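Dihydrodipicolinate synthase (Bacillus anthracis, PDB 1XKY) probably catalyses the condensation of pyruvate with aspartate semialdehyde that opens the lysine-specific branch of biosynthesis, using a TIM-barrel scaffold. Local coordinates at residues A[30-36]-A[69-74]. Numbering follows the deposited sequence.
Sequences IDFAKTT and ALYRHV
Ile30 reaches Leu70 with its CD1, which lies 4.2 Å from Leu70 CB, while its other branch, CG2, sits 3.6 Å above the centre of the Phe32 ring and so covers one face of it. Asp31 stands aside from the interface and N-caps helix 32-44: its OD1 accepts from Lys34 N at 3.0 Å, approached from above the carboxylate plane. Phe32 carries much of the contact. With CG anti to its own carbonyl carbon (chi1 -67°), the ring reaches across toward helix 64-78, bringing CZ to 4.2 Å from Ala69 CB and presenting an edge to His73. The two rings form a T-shaped pair with planes at 75°, CD2 of Phe32 lying 3.6 Å from CG of His73, toward the rim of the imidazole face. Over that same face lies Phe32 CB, making a CH-pi contact almost along the ring normal. Thr35 turns its methyl group to the edge of the imidazole, CG2 being 3.8 Å from His73 CD2, and the same methyl touches Leu70 and Val74, whose side chains also pack on Val52 of the barrel strand 49-52. The Thr35 hydroxyl, OG1, bonds back to Asp31 O, meeting it from above the carbonyl plane; the same oxygen also accepts from Thr35 N. At Thr36, OG1 meets His73 NE2 at 2.8 Å in a hydrogen bond whose direction is not fixed. The contact thus joins the first two outer helices of the (beta/alpha)8 barrel, their local axes inclined at 42°. Held by Thr36 at NE2, by Phe32 over one face and by Thr35 at an edge, the imidazole is restrained in both position and rotation; its NE2 is hydrogen-bonded to Thr36 OG1 within an otherwise largely apolar interface.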
ATOM      1  N   ILE A  30      -1.719 -37.990   1.643  1.00 18.90           N
ATOM      2  CA  ILE A  30      -1.768 -37.932   0.184  1.00 18.59           C
ATOM      3  C   ILE A  30      -2.579 -39.106  -0.380  1.00 18.39           C
ATOM      4  O   ILE A  30      -2.316 -40.265  -0.051  1.00 18.59           O
ATOM      5  CB  ILE A  30      -0.352 -37.929  -0.455  1.00 18.58           C
ATOM      6  CG1 ILE A  30       0.403 -36.646  -0.072  1.00 18.13           C
ATOM      7  CG2 ILE A  30      -0.461 -38.061  -1.984  1.00 18.48           C
ATOM      8  CD1 ILE A  30       1.853 -36.589  -0.546  1.00 18.30           C
ATOM      9  N   ASP A  31      -3.556 -38.794  -1.230  1.00 17.77           N
ATOM     10  CA  ASP A  31      -4.343 -39.817  -1.909  1.00 17.62           C
ATOM     11  C   ASP A  31      -3.812 -40.002  -3.324  1.00 16.95           C
ATOM     12  O   ASP A  31      -4.084 -39.192  -4.217  1.00 16.43           O
ATOM     13  CB  ASP A  31      -5.819 -39.435  -1.934  1.00 18.07           C
ATOM     14  CG  ASP A  31      -6.710 -40.607  -2.292  1.00 19.14           C
ATOM     15  OD1 ASP A  31      -6.445 -41.280  -3.312  1.00 18.01           O
ATOM     16  OD2 ASP A  31      -7.671 -40.845  -1.542  1.00 20.88           O
ATOM     17  N   PHE A  32      -3.043 -41.069  -3.519  1.00 16.35           N
ATOM     18  CA  PHE A  32      -2.362 -41.289  -4.794  1.00 16.38           C
ATOM     19  C   PHE A  32      -3.326 -41.659  -5.927  1.00 15.72           C
ATOM     20  O   PHE A  32      -3.145 -41.208  -7.057  1.00 14.98           O
ATOM     21  CB  PHE A  32      -1.234 -42.312  -4.625  1.00 16.55           C
ATOM     22  CG  PHE A  32      -0.114 -41.806  -3.761  1.00 17.93           C
ATOM     23  CD1 PHE A  32      -0.100 -42.059  -2.398  1.00 19.11           C
ATOM     24  CD2 PHE A  32       0.890 -41.026  -4.301  1.00 18.40           C
ATOM     25  CE1 PHE A  32       0.931 -41.572  -1.592  1.00 19.18           C
ATOM     26  CE2 PHE A  32       1.917 -40.540  -3.506  1.00 18.89           C
ATOM     27  CZ  PHE A  32       1.936 -40.811  -2.151  1.00 19.24           C
ATOM     28  N   ALA A  33      -4.369 -42.430  -5.616  1.00 15.29           N
ATOM     29  CA  ALA A  33      -5.389 -42.770  -6.611  1.00 15.31           C
ATOM     30  C   ALA A  33      -6.142 -41.529  -7.104  1.00 15.26           C
ATOM     31  O   ALA A  33      -6.406 -41.400  -8.299  1.00 15.44           O
ATOM     32  CB  ALA A  33      -6.374 -43.799  -6.051  1.00 15.35           C
ATOM     33  N   LYS A  34      -6.491 -40.623  -6.192  1.00 15.72           N
ATOM     34  CA  LYS A  34      -7.116 -39.348  -6.580  1.00 16.10           C
ATOM     35  C   LYS A  34      -6.148 -38.477  -7.387  1.00 15.72           C
ATOM     36  O   LYS A  34      -6.560 -37.775  -8.311  1.00 15.57           O
ATOM     37  CB  LYS A  34      -7.622 -38.579  -5.350  1.00 16.94           C
ATOM     38  CG  LYS A  34      -8.849 -39.202  -4.705  1.00 19.22           C
ATOM     39  CD  LYS A  34      -9.297 -38.474  -3.434  1.00 22.72           C
ATOM     40  CE  LYS A  34     -10.736 -38.886  -3.061  1.00 25.01           C
ATOM     41  NZ  LYS A  34     -11.346 -37.991  -2.020  1.00 27.91           N
ATOM     42  N   THR A  35      -4.864 -38.526  -7.038  1.00 15.59           N
ATOM     43  CA  THR A  35      -3.842 -37.811  -7.800  1.00 15.81           C
ATOM     44  C   THR A  35      -3.792 -38.325  -9.244  1.00 15.48           C
ATOM     45  O   THR A  35      -3.760 -37.533 -10.181  1.00 15.44           O
ATOM     46  CB  THR A  35      -2.452 -37.915  -7.136  1.00 15.86           C
ATOM     47  OG1 THR A  35      -2.518 -37.416  -5.792  1.00 15.83           O
ATOM     48  CG2 THR A  35      -1.416 -37.116  -7.909  1.00 16.12           C
ATOM     49  N   THR A  36      -3.819 -39.642  -9.418  1.00 15.69           N
ATOM     50  CA  THR A  36      -3.846 -40.239 -10.757  1.00 15.55           C
ATOM     51  C   THR A  36      -5.055 -39.723 -11.541  1.00 15.89           C
ATOM     52  O   THR A  36      -4.913 -39.257 -12.675  1.00 15.80           O
ATOM     53  CB  THR A  36      -3.858 -41.778 -10.689  1.00 15.38           C
ATOM     54  OG1 THR A  36      -2.707 -42.226  -9.966  1.00 14.26           O
ATOM     55  CG2 THR A  36      -3.855 -42.406 -12.089  1.00 15.89           C
ATOM     56  N   ALA A  69       7.734 -38.408  -2.737  1.00 15.83           N
ATOM     57  CA  ALA A  69       6.769 -39.447  -3.125  1.00 15.88           C
ATOM     58  C   ALA A  69       5.747 -38.912  -4.139  1.00 16.12           C
ATOM     59  O   ALA A  69       5.407 -39.586  -5.122  1.00 15.70           O
ATOM     60  CB  ALA A  69       6.058 -39.996  -1.900  1.00 16.15           C
ATOM     61  N   LEU A  70       5.264 -37.697  -3.883  1.00 16.11           N
ATOM     62  CA  LEU A  70       4.323 -37.027  -4.768  1.00 16.46           C
ATOM     63  C   LEU A  70       4.927 -36.750  -6.143  1.00 16.52           C
ATOM     64  O   LEU A  70       4.271 -36.996  -7.164  1.00 16.12           O
ATOM     65  CB  LEU A  70       3.821 -35.716  -4.133  1.00 16.58           C
ATOM     66  CG  LEU A  70       2.743 -34.945  -4.905  1.00 16.82           C
ATOM     67  CD1 LEU A  70       1.475 -35.772  -5.048  1.00 17.59           C
ATOM     68  CD2 LEU A  70       2.445 -33.608  -4.217  1.00 17.71           C
ATOM     69  N   TYR A  71       6.161 -36.237  -6.173  1.00 16.52           N
ATOM     70  CA  TYR A  71       6.854 -36.000  -7.445  1.00 17.02           C
ATOM     71  C   TYR A  71       6.963 -37.308  -8.231  1.00 17.05           C
ATOM     72  O   TYR A  71       6.664 -37.356  -9.430  1.00 16.93           O
ATOM     73  CB  TYR A  71       8.282 -35.458  -7.258  1.00 17.13           C
ATOM     74  CG  TYR A  71       8.444 -34.186  -6.451  1.00 17.52           C
ATOM     75  CD1 TYR A  71       7.433 -33.218  -6.377  1.00 18.40           C
ATOM     76  CD2 TYR A  71       9.639 -33.935  -5.779  1.00 17.97           C
ATOM     77  CE1 TYR A  71       7.610 -32.054  -5.618  1.00 18.12           C
ATOM     78  CE2 TYR A  71       9.826 -32.776  -5.035  1.00 18.00           C
ATOM     79  CZ  TYR A  71       8.815 -31.839  -4.954  1.00 17.81           C
ATOM     80  OH  TYR A  71       9.023 -30.696  -4.196  1.00 18.35           O
ATOM     81  N   ARG A  72       7.409 -38.355  -7.538  1.00 17.07           N
ATOM     82  CA  ARG A  72       7.651 -39.652  -8.160  1.00 17.58           C
ATOM     83  C   ARG A  72       6.368 -40.222  -8.767  1.00 16.98           C
ATOM     84  O   ARG A  72       6.378 -40.715  -9.888  1.00 16.94           O
ATOM     85  CB  ARG A  72       8.243 -40.623  -7.136  1.00 18.19           C
ATOM     86  CG  ARG A  72       8.594 -41.979  -7.690  1.00 20.94           C
ATOM     87  CD  ARG A  72       8.920 -42.967  -6.580  1.00 24.32           C
ATOM     88  NE  ARG A  72      10.219 -42.694  -5.964  1.00 26.46           N
ATOM     89  CZ  ARG A  72      10.416 -42.219  -4.736  1.00 29.97           C
ATOM     90  NH1 ARG A  72       9.396 -41.943  -3.922  1.00 32.01           N
ATOM     91  NH2 ARG A  72      11.661 -42.022  -4.309  1.00 30.27           N
ATOM     92  N   HIS A  73       5.268 -40.136  -8.030  1.00 16.34           N
ATOM     93  CA  HIS A  73       3.993 -40.637  -8.526  1.00 16.04           C
ATOM     94  C   HIS A  73       3.495 -39.862  -9.747  1.00 15.90           C
ATOM     95  O   HIS A  73       3.028 -40.450 -10.725  1.00 15.10           O
ATOM     96  CB  HIS A  73       2.935 -40.579  -7.434  1.00 16.10           C
ATOM     97  CG  HIS A  73       1.604 -41.100  -7.875  1.00 15.99           C
ATOM     98  ND1 HIS A  73       1.367 -42.443  -8.066  1.00 16.07           N
ATOM     99  CD2 HIS A  73       0.450 -40.465  -8.186  1.00 15.93           C
ATOM    100  CE1 HIS A  73       0.116 -42.615  -8.455  1.00 17.50           C
ATOM    101  NE2 HIS A  73      -0.462 -41.429  -8.541  1.00 15.99           N
ATOM    102  N   VAL A  74       3.599 -38.537  -9.685  1.00 15.42           N
ATOM    103  CA  VAL A  74       3.151 -37.695 -10.778  1.00 15.45           C
ATOM    104  C   VAL A  74       4.006 -37.934 -12.029  1.00 15.47           C
ATOM    105  O   VAL A  74       3.477 -37.995 -13.138  1.00 15.30           O
ATOM    106  CB  VAL A  74       3.138 -36.192 -10.378  1.00 15.03           C
ATOM    107  CG1 VAL A  74       2.787 -35.320 -11.569  1.00 15.48           C
ATOM    108  CG2 VAL A  74       2.158 -35.953  -9.219  1.00 15.25           C
TER